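Nitrate regulatory protein (Klebsiella oxytoca, PDB 4AKK) binds the terminator in the nasF operon leader RNA and, in response to nitrate or nitrite, brings about transcription antitermination of the nasFEDCBA operon. Local coordinates at residues H71-Q74 / C75-G78; A255-E258 / I259-R263; I331-R334 / L335-L339. All coordinates share one frame; numbering follows the deposited sequence.

Contact 1: residues H71-Q74 / C75-G78; sequences HMLQ and CERG. With EDO (1,2-ethanediol), chain C.
Gln-74 and Arg-77, one helical turn apart, run side by side in the same direction, with the amide and guanidinium planes turned 31° from each other. The touch is made by the aliphatic part of the glutamine: its CG lies 3.5 Å from Arg-77 NH2, approaching the guanidinium obliquely. The amide itself serves other partners, Lys-196 at OE1 and Glu-197 at NE2, while Arg-77 NH1 forms a salt bridge with Glu-197 and also bonds Ser-160. The arginine chain leaves extended and bends at chi3 (52°), which brings NE within 3.0 Å of O1 of a 1,2-ethanediol molecule, a hydrogen bond near the guanidinium plane. The diol, probably from the crystallisation liquor, is bonded to Arg-203 as well.

Both segments lie on helix 56-85 of the all-helical NIT nitrate-sensing region, and four successive i to i+4 backbone bonds keep the turns in step, from Cys-75 N to His-71 O at 3.0 Å through Gly-78 N to Gln-74 O at 3.1 Å. On another flank, Cys-75 SG sits 4.2 Å from the centroid of the His-71 imidazole, 30° off the ring normal, a sulfur-aromatic contact reached obliquely. The same sulfur meets the terminal methyl of Met-72, CE to SG 3.8 Å, because the methionine chain bends at chi2 and chi3. The imidazole is tied at ND1 to Lys-196 and more weakly at NE2 to Glu-291; Glu-76 reaches Arg-142 in a salt bridge.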
ATOM      1  N   HIS A  71     -10.676 -20.376 -12.764  1.00 33.08           N
ATOM      2  CA  HIS A  71      -9.984 -21.637 -12.977  1.00 34.69           C
ATOM      3  C   HIS A  71     -10.323 -22.252 -14.345  1.00 33.47           C
ATOM      4  O   HIS A  71      -9.429 -22.679 -15.089  1.00 34.01           O
ATOM      5  CB  HIS A  71     -10.260 -22.636 -11.842  1.00 34.35           C
ATOM      6  CG  HIS A  71      -9.565 -23.948 -12.034  1.00 34.96           C
ATOM      7  ND1 HIS A  71      -8.218 -24.121 -11.789  1.00 33.86           N
ATOM      8  CD2 HIS A  71     -10.021 -25.143 -12.486  1.00 38.89           C
ATOM      9  CE1 HIS A  71      -7.878 -25.367 -12.069  1.00 35.08           C
ATOM     10  NE2 HIS A  71      -8.954 -26.007 -12.495  1.00 33.06           N
ATOM     11  N   MET A  72     -11.609 -22.292 -14.673  1.00 28.73           N
ATOM     12  CA  MET A  72     -12.033 -22.798 -15.973  1.00 32.22           C
ATOM     13  C   MET A  72     -11.454 -21.953 -17.116  1.00 31.32           C
ATOM     14  O   MET A  72     -11.039 -22.489 -18.143  1.00 26.91           O
ATOM     15  CB  MET A  72     -13.563 -22.854 -16.076  1.00 28.81           C
ATOM     16  CG  MET A  72     -14.267 -23.841 -15.112  1.00 42.36           C
ATOM     17  SD  MET A  72     -13.482 -25.432 -14.666  1.00 38.37           S
ATOM     18  CE  MET A  72     -12.581 -25.946 -16.116  1.00 42.37           C
ATOM     19  N   LEU A  73     -11.438 -20.632 -16.935  1.00 30.82           N
ATOM     20  CA  LEU A  73     -10.861 -19.731 -17.943  1.00 28.75           C
ATOM     21  C   LEU A  73      -9.367 -20.005 -18.121  1.00 29.08           C
ATOM     22  O   LEU A  73      -8.848 -19.928 -19.229  1.00 29.00           O
ATOM     23  CB  LEU A  73     -11.091 -18.267 -17.562  1.00 26.73           C
ATOM     24  CG  LEU A  73     -12.523 -17.777 -17.789  1.00 29.64           C
ATOM     25  CD1 LEU A  73     -12.761 -16.480 -17.038  1.00 29.49           C
ATOM     26  CD2 LEU A  73     -12.818 -17.610 -19.279  1.00 32.18           C
ATOM     27  N   GLN A  74      -8.687 -20.330 -17.025  1.00 29.95           N
ATOM     28  CA  GLN A  74      -7.278 -20.735 -17.083  1.00 31.88           C
ATOM     29  C   GLN A  74      -7.102 -22.046 -17.864  1.00 29.93           C
ATOM     30  O   GLN A  74      -6.129 -22.216 -18.607  1.00 31.94           O
ATOM     31  CB  GLN A  74      -6.714 -20.884 -15.660  1.00 30.71           C
ATOM     32  CG  GLN A  74      -6.456 -19.555 -14.936  1.00 32.55           C
ATOM     33  CD  GLN A  74      -6.407 -19.688 -13.413  1.00 37.00           C
ATOM     34  OE1 GLN A  74      -6.887 -20.677 -12.845  1.00 34.68           O
ATOM     35  NE2 GLN A  74      -5.844 -18.675 -12.744  1.00 32.28           N
ATOM     36  N   CYS A  75      -8.036 -22.977 -17.692  1.00 31.78           N
ATOM     37  CA  CYS A  75      -8.007 -24.221 -18.469  1.00 31.99           C
ATOM     38  C   CYS A  75      -8.227 -23.918 -19.946  1.00 30.68           C
ATOM     39  O   CYS A  75      -7.504 -24.412 -20.813  1.00 32.71           O
ATOM     40  CB  CYS A  75      -9.061 -25.222 -17.964  1.00 36.36           C
ATOM     41  SG  CYS A  75      -8.817 -25.794 -16.240  1.00 41.28           S
ATOM     42  N   GLU A  76      -9.226 -23.092 -20.234  1.00 28.84           N
ATOM     43  CA  GLU A  76      -9.487 -22.713 -21.619  1.00 31.34           C
ATOM     44  C   GLU A  76      -8.288 -21.970 -22.218  1.00 30.84           C
ATOM     45  O   GLU A  76      -7.918 -22.205 -23.359  1.00 31.57           O
ATOM     46  CB  GLU A  76     -10.768 -21.880 -21.746  1.00 29.11           C
ATOM     47  CG  GLU A  76     -11.214 -21.676 -23.194  1.00 36.18           C
ATOM     48  CD  GLU A  76     -12.595 -21.056 -23.316  1.00 34.81           C
ATOM     49  OE1 GLU A  76     -13.229 -20.793 -22.275  1.00 40.56           O
ATOM     50  OE2 GLU A  76     -13.048 -20.825 -24.455  1.00 39.22           O
ATOM     51  N   ARG A  77      -7.679 -21.074 -21.455  1.00 30.07           N
ATOM     52  CA  ARG A  77      -6.516 -20.355 -21.964  1.00 31.99           C
ATOM     53  C   ARG A  77      -5.430 -21.343 -22.412  1.00 29.76           C
ATOM     54  O   ARG A  77      -4.917 -21.254 -23.521  1.00 28.29           O
ATOM     55  CB  ARG A  77      -5.969 -19.365 -20.919  1.00 23.53           C
ATOM     56  CG  ARG A  77      -4.751 -18.548 -21.407  1.00 25.94           C
ATOM     57  CD  ARG A  77      -4.271 -17.557 -20.343  1.00 25.57           C
ATOM     58  NE  ARG A  77      -4.046 -18.209 -19.047  1.00 29.89           N
ATOM     59  CZ  ARG A  77      -3.924 -17.555 -17.894  1.00 29.20           C
ATOM     60  NH1 ARG A  77      -4.008 -16.224 -17.873  1.00 27.90           N
ATOM     61  NH2 ARG A  77      -3.728 -18.228 -16.754  1.00 28.96           N
ATOM     62  N   GLY A  78      -5.091 -22.286 -21.539  1.00 33.68           N
ATOM     63  CA  GLY A  78      -4.052 -23.257 -21.829  1.00 31.76           C
ATOM     64  C   GLY A  78      -4.365 -24.172 -22.993  1.00 35.71           C
ATOM     65  O   GLY A  78      -3.490 -24.460 -23.813  1.00 37.89           O
TER
HETATM   66  C1  EDO C1392      -1.846 -20.537 -19.515  1.00 32.01           C
HETATM   67  O1  EDO C1392      -3.169 -21.072 -19.501  1.00 49.23           O
HETATM   68  C2  EDO C1392      -0.852 -21.550 -20.074  1.00 34.80           C
HETATM   69  O2  EDO C1392      -1.031 -21.861 -21.462  1.00 24.04           O

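Contact 2: residues A255-E258 / I259-R263; sequences ASLE and IEQLR
Glu-260 N donates to the carbonyl oxygen of Ser-256 at 2.9 Å, and the same serine receives a second N-H through its side chain. Ser-256 OG accepts the backbone N-H of Ile-259 at 3.0 Å from its N, in a bond that is nearly straight (170° at the hydrogen). This is the N-cap of helix 257-267: the hydroxyl oxygen stands in for a carbonyl that the first turn lacks, and its chi1 of 162° sets it beside the serine's own carbonyl carbon, facing the opening turn. Beside the cap, the CG1 branch of Ile-259 lies against the serine, with CG1 3.4 Å from OG and CD1 3.8 Å from Ser-256 CB.

Across the outer surface, Leu-257 and Gln-261 meet at a slant, the leucine CD1 methyl against the amide; their modelled approach is too short to be trusted in detail. The carboxylate of Glu-260 extends back toward the chain before the helix, where OE2 is 3.6 Å from the methyl of Ala-255.

Ile-259 and Leu-262 pack on helix 277-312 through Gln-286, Arg-289 and Trp-282, while Arg-263 forms a salt bridge with Glu-202. The Ser-256 hydroxyl satisfies the Ile-259 amide, which has no preceding helical turn to bond to, and the nearby carboxylate of Glu-260 would probably interact favourably with the positive end of the helix dipole.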
ATOM      1  N   ALA A 255       7.862 -27.867  -4.706  1.00 51.51           N
ATOM      2  CA  ALA A 255       8.602 -27.410  -5.876  1.00 50.29           C
ATOM      3  C   ALA A 255       8.838 -28.552  -6.870  1.00 52.22           C
ATOM      4  O   ALA A 255       8.997 -29.712  -6.474  1.00 46.65           O
ATOM      5  CB  ALA A 255       9.923 -26.791  -5.453  1.00 51.14           C
ATOM      6  N   SER A 256       8.851 -28.215  -8.158  1.00 46.19           N
ATOM      7  CA  SER A 256       9.087 -29.192  -9.221  1.00 40.06           C
ATOM      8  C   SER A 256      10.477 -29.036  -9.806  1.00 44.87           C
ATOM      9  O   SER A 256      10.833 -27.967 -10.312  1.00 41.38           O
ATOM     10  CB  SER A 256       8.065 -29.022 -10.345  1.00 41.93           C
ATOM     11  OG  SER A 256       8.512 -29.653 -11.540  1.00 42.35           O
ATOM     12  N   LEU A 257      11.254 -30.109  -9.753  1.00 40.97           N
ATOM     13  CA  LEU A 257      12.602 -30.116 -10.317  1.00 46.43           C
ATOM     14  C   LEU A 257      12.565 -29.934 -11.845  1.00 42.15           C
ATOM     15  O   LEU A 257      13.396 -29.227 -12.439  1.00 38.67           O
ATOM     16  CB  LEU A 257      13.301 -31.432  -9.941  1.00 45.71           C
ATOM     17  CG  LEU A 257      14.823 -31.512 -10.051  1.00 49.89           C
ATOM     18  CD1 LEU A 257      15.223 -32.090 -11.379  1.00 53.45           C
ATOM     19  CD2 LEU A 257      15.461 -30.137  -9.846  1.00 44.85           C
ATOM     20  N   GLU A 258      11.597 -30.573 -12.484  1.00 42.92           N
ATOM     21  CA  GLU A 258      11.494 -30.470 -13.932  1.00 40.96           C
ATOM     22  C   GLU A 258      11.189 -29.027 -14.351  1.00 38.04           C
ATOM     23  O   GLU A 258      11.859 -28.481 -15.218  1.00 37.67           O
ATOM     24  CB  GLU A 258      10.440 -31.427 -14.486  1.00 42.05           C
ATOM     25  CG  GLU A 258      10.449 -31.501 -16.004  1.00 46.39           C
ATOM     26  CD  GLU A 258       9.473 -32.526 -16.552  1.00 52.00           C
ATOM     27  OE1 GLU A 258       8.528 -32.894 -15.824  1.00 50.89           O
ATOM     28  OE2 GLU A 258       9.647 -32.952 -17.715  1.00 51.69           O
ATOM     29  N   ILE A 259      10.189 -28.411 -13.725  1.00 38.77           N
ATOM     30  CA  ILE A 259       9.886 -27.002 -13.990  1.00 39.44           C
ATOM     31  C   ILE A 259      11.087 -26.099 -13.701  1.00 35.74           C
ATOM     32  O   ILE A 259      11.398 -25.196 -14.471  1.00 35.55           O
ATOM     33  CB  ILE A 259       8.668 -26.515 -13.196  1.00 33.52           C
ATOM     34  CG1 ILE A 259       7.410 -27.219 -13.715  1.00 31.34           C
ATOM     35  CG2 ILE A 259       8.542 -24.989 -13.312  1.00 35.60           C
ATOM     36  CD1 ILE A 259       6.145 -26.974 -12.900  1.00 31.20           C
ATOM     37  N   GLU A 260      11.770 -26.353 -12.594  1.00 38.87           N
ATOM     38  CA  GLU A 260      12.933 -25.556 -12.254  1.00 41.78           C
ATOM     39  C   GLU A 260      14.037 -25.651 -13.302  1.00 37.08           C
ATOM     40  O   GLU A 260      14.660 -24.647 -13.647  1.00 42.37           O
ATOM     41  CB  GLU A 260      13.448 -25.911 -10.859  1.00 46.09           C
ATOM     42  CG  GLU A 260      12.757 -25.123  -9.753  1.00 47.82           C
ATOM     43  CD  GLU A 260      13.026 -25.685  -8.364  1.00 56.39           C
ATOM     44  OE1 GLU A 260      13.833 -26.635  -8.246  1.00 52.37           O
ATOM     45  OE2 GLU A 260      12.424 -25.177  -7.391  1.00 55.97           O
ATOM     46  N   GLN A 261      14.272 -26.852 -13.818  1.00 39.89           N
ATOM     47  CA  GLN A 261      15.284 -27.039 -14.860  1.00 45.74           C
ATOM     48  C   GLN A 261      14.894 -26.347 -16.155  1.00 37.35           C
ATOM     49  O   GLN A 261      15.730 -25.739 -16.832  1.00 31.90           O
ATOM     50  CB  GLN A 261      15.494 -28.522 -15.148  1.00 40.36           C
ATOM     51  CG  GLN A 261      16.012 -29.314 -13.967  1.00 44.60           C
ATOM     52  CD  GLN A 261      16.013 -30.814 -14.251  1.00 52.13           C
ATOM     53  OE1 GLN A 261      15.114 -31.330 -14.917  1.00 53.63           O
ATOM     54  NE2 GLN A 261      17.022 -31.516 -13.747  1.00 39.91           N
ATOM     55  N   LEU A 262      13.622 -26.473 -16.519  1.00 33.61           N
ATOM     56  CA  LEU A 262      13.137 -25.836 -17.739  1.00 36.21           C
ATOM     57  C   LEU A 262      13.162 -24.302 -17.621  1.00 33.54           C
ATOM     58  O   LEU A 262      13.391 -23.608 -18.601  1.00 34.57           O
ATOM     59  CB  LEU A 262      11.742 -26.359 -18.103  1.00 33.30           C
ATOM     60  CG  LEU A 262      11.728 -27.828 -18.572  1.00 39.15           C
ATOM     61  CD1 LEU A 262      10.311 -28.380 -18.740  1.00 32.16           C
ATOM     62  CD2 LEU A 262      12.500 -27.954 -19.863  1.00 36.35           C
ATOM     63  N   ARG A 263      12.947 -23.777 -16.418  1.00 38.01           N
ATOM     64  CA  ARG A 263      13.033 -22.331 -16.220  1.00 34.79           C
ATOM     65  C   ARG A 263      14.456 -21.870 -16.517  1.00 34.57           C
ATOM     66  O   ARG A 263      14.675 -20.876 -17.214  1.00 35.33           O
ATOM     67  CB  ARG A 263      12.645 -21.947 -14.793  1.00 30.73           C
ATOM     68  CG  ARG A 263      11.149 -21.980 -14.479  1.00 30.51           C
ATOM     69  CD  ARG A 263      10.969 -21.713 -12.987  1.00 31.40           C
ATOM     70  NE  ARG A 263       9.582 -21.507 -12.589  1.00 33.92           N
ATOM     71  CZ  ARG A 263       9.196 -21.297 -11.333  1.00 36.50           C
ATOM     72  NH1 ARG A 263      10.094 -21.265 -10.355  1.00 39.55           N
ATOM     73  NH2 ARG A 263       7.911 -21.119 -11.048  1.00 37.89           N
TER

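Contact 3: residues I331-R334 / L335-L339; sequences IALR and LDKQL
Leu-335 opens the second turn by donating its backbone N-H to Ile-331 O, with 2.7 Å between Leu-335 N and that oxygen. Its CB rests 3.2 Å from the same Ile-331 O, while the side chain is buried against Cys-130 of the second subunit. At Asp-336 the helical pattern slackens: its N reaches Ala-332 O at 3.4 Å, a weak bond, and its CB lies 3.6 Å from Ala-332 O.

Helix 331-339 is a short segment that follows an unmodelled stretch of chain and docks on the partner subunit through Ile-331, Leu-335, Gln-338 and Leu-339, the first of them packing on Trp-133 of that subunit.

Lys-337 N returns to a normal length, 3.1 Å from Leu-333 O. Its aliphatic chain lies alongside Leu-333, pointing the same way, and Lys-337 CG touches the leucine CD2 methyl at 4.2 Å. The bends at chi2 (-79°) and chi3 then carry the rest of the lysine chain away from the preceding turn. Gln-338 N bonds Arg-334 O at 3.0 Å, and the glutamine CB sits 3.3 Å from the same oxygen. Further out, its NE2 makes a weak hydrogen bond to Gln-49, and the side chain packs on Trp-126 of the second subunit. Leu-339, whose N bonds back to Leu-335 O, packs on Arg-127 of the second subunit.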
ATOM      1  N   ILE A 331      -5.716   0.378  23.129  1.00 81.91           N
ATOM      2  CA  ILE A 331      -6.655   0.503  22.023  1.00 77.95           C
ATOM      3  C   ILE A 331      -5.959   0.349  20.679  1.00 72.89           C
ATOM      4  O   ILE A 331      -6.516  -0.223  19.744  1.00 71.14           O
ATOM      5  CB  ILE A 331      -7.349   1.858  22.072  1.00 71.83           C
ATOM      6  CG1 ILE A 331      -7.289   2.403  23.496  1.00 71.87           C
ATOM      7  CG2 ILE A 331      -8.787   1.741  21.582  1.00 72.63           C
ATOM      8  CD1 ILE A 331      -7.471   3.871  23.569  1.00 66.62           C
ATOM      9  N   ALA A 332      -4.737   0.859  20.586  1.00 74.54           N
ATOM     10  CA  ALA A 332      -3.951   0.708  19.371  1.00 76.28           C
ATOM     11  C   ALA A 332      -3.820  -0.771  19.014  1.00 72.00           C
ATOM     12  O   ALA A 332      -3.630  -1.126  17.851  1.00 69.12           O
ATOM     13  CB  ALA A 332      -2.577   1.349  19.538  1.00 73.70           C
ATOM     14  N   LEU A 333      -3.923  -1.625  20.029  1.00 74.21           N
ATOM     15  CA  LEU A 333      -3.877  -3.066  19.829  1.00 72.01           C
ATOM     16  C   LEU A 333      -5.204  -3.552  19.262  1.00 67.12           C
ATOM     17  O   LEU A 333      -5.240  -4.190  18.210  1.00 63.87           O
ATOM     18  CB  LEU A 333      -3.567  -3.785  21.148  1.00 76.21           C
ATOM     19  CG  LEU A 333      -3.417  -5.314  21.137  1.00 75.84           C
ATOM     20  CD1 LEU A 333      -4.765  -6.024  21.275  1.00 76.18           C
ATOM     21  CD2 LEU A 333      -2.658  -5.802  19.899  1.00 73.14           C
ATOM     22  N   ARG A 334      -6.291  -3.246  19.963  1.00 65.86           N
ATOM     23  CA  ARG A 334      -7.619  -3.660  19.523  1.00 66.43           C
ATOM     24  C   ARG A 334      -7.947  -3.118  18.131  1.00 56.82           C
ATOM     25  O   ARG A 334      -8.577  -3.798  17.320  1.00 49.34           O
ATOM     26  CB  ARG A 334      -8.683  -3.244  20.546  1.00 62.10           C
ATOM     27  CG  ARG A 334      -8.937  -4.310  21.616  1.00 82.29           C
ATOM     28  CD  ARG A 334      -9.901  -3.834  22.700  1.00 89.20           C
ATOM     29  NE  ARG A 334      -9.271  -2.885  23.616  1.00 94.22           N
ATOM     30  CZ  ARG A 334      -8.606  -3.230  24.716  1.00 96.30           C
ATOM     31  NH1 ARG A 334      -8.483  -4.510  25.047  1.00 99.01           N
ATOM     32  NH2 ARG A 334      -8.064  -2.294  25.487  1.00 87.89           N
ATOM     33  N   LEU A 335      -7.487  -1.899  17.861  1.00 57.54           N
ATOM     34  CA  LEU A 335      -7.726  -1.222  16.588  1.00 60.95           C
ATOM     35  C   LEU A 335      -7.089  -1.977  15.420  1.00 55.45           C
ATOM     36  O   LEU A 335      -7.759  -2.296  14.429  1.00 46.97           O
ATOM     37  CB  LEU A 335      -7.184   0.209  16.655  1.00 55.69           C
ATOM     38  CG  LEU A 335      -7.713   1.214  15.632  1.00 57.69           C
ATOM     39  CD1 LEU A 335      -9.230   1.224  15.616  1.00 57.24           C
ATOM     40  CD2 LEU A 335      -7.176   2.592  15.956  1.00 58.75           C
ATOM     41  N   ASP A 336      -5.794  -2.263  15.546  1.00 55.27           N
ATOM     42  CA  ASP A 336      -5.059  -2.981  14.513  1.00 60.13           C
ATOM     43  C   ASP A 336      -5.667  -4.355  14.264  1.00 54.30           C
ATOM     44  O   ASP A 336      -5.885  -4.735  13.118  1.00 49.43           O
ATOM     45  CB  ASP A 336      -3.579  -3.118  14.879  1.00 63.75           C
ATOM     46  CG  ASP A 336      -2.804  -3.960  13.873  1.00 70.01           C
ATOM     47  OD1 ASP A 336      -2.876  -5.207  13.951  1.00 74.96           O
ATOM     48  OD2 ASP A 336      -2.120  -3.374  13.006  1.00 73.16           O
ATOM     49  N   LYS A 337      -5.934  -5.088  15.341  1.00 54.72           N
ATOM     50  CA  LYS A 337      -6.584  -6.394  15.247  1.00 56.59           C
ATOM     51  C   LYS A 337      -7.911  -6.298  14.506  1.00 49.66           C
ATOM     52  O   LYS A 337      -8.290  -7.220  13.795  1.00 47.22           O
ATOM     53  CB  LYS A 337      -6.829  -6.979  16.640  1.00 57.56           C
ATOM     54  CG  LYS A 337      -5.571  -7.431  17.363  1.00 67.57           C
ATOM     55  CD  LYS A 337      -5.105  -8.790  16.858  1.00 76.12           C
ATOM     56  CE  LYS A 337      -6.097  -9.889  17.227  1.00 82.79           C
ATOM     57  NZ  LYS A 337      -5.634 -11.248  16.809  1.00 85.03           N
ATOM     58  N   GLN A 338      -8.617  -5.184  14.683  1.00 43.65           N
ATOM     59  CA  GLN A 338      -9.945  -5.023  14.091  1.00 47.64           C
ATOM     60  C   GLN A 338      -9.913  -4.522  12.637  1.00 50.21           C
ATOM     61  O   GLN A 338     -10.666  -5.008  11.793  1.00 51.04           O
ATOM     62  CB  GLN A 338     -10.813  -4.103  14.957  1.00 47.55           C
ATOM     63  CG  GLN A 338     -12.215  -3.852  14.396  1.00 48.72           C
ATOM     64  CD  GLN A 338     -13.101  -5.082  14.441  1.00 50.50           C
ATOM     65  OE1 GLN A 338     -12.873  -5.998  15.231  1.00 48.95           O
ATOM     66  NE2 GLN A 338     -14.126  -5.105  13.596  1.00 49.32           N
ATOM     67  N   LEU A 339      -9.044  -3.555  12.352  1.00 44.63           N
ATOM     68  CA  LEU A 339      -8.962  -2.962  11.017  1.00 53.22           C
ATOM     69  C   LEU A 339      -7.968  -3.684  10.094  1.00 51.27           C
ATOM     70  O   LEU A 339      -8.152  -3.713   8.878  1.00 54.82           O
ATOM     71  CB  LEU A 339      -8.621  -1.465  11.105  1.00 46.12           C
ATOM     72  CG  LEU A 339      -9.558  -0.598  11.954  1.00 53.48           C
ATOM     73  CD1 LEU A 339      -9.262   0.872  11.737  1.00 52.25           C
ATOM     74  CD2 LEU A 339     -11.020  -0.891  11.644  1.00 49.31           C
TER

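In the fold
The three contacts follow one another along the chain without touching. Contacts 1 and 2 both lie in the NIT region, their centres 22 Å apart and their nearest atoms about 13 Å apart. Helix 180-212 supplies partners to both, meeting contact 1 through Lys-196 and Glu-197 and contact 2 through Glu-202 and Phe-210; helix 277-312 also serves both, by Glu-291 and by Trp-282. Contact 1 is buried and holds a 1,2-ethanediol, whereas contact 2 is a surface helix start. Contact 3 stands apart, its centre 40 Å from that of contact 1 and 43 Å from that of contact 2, and it alone meets the second subunit.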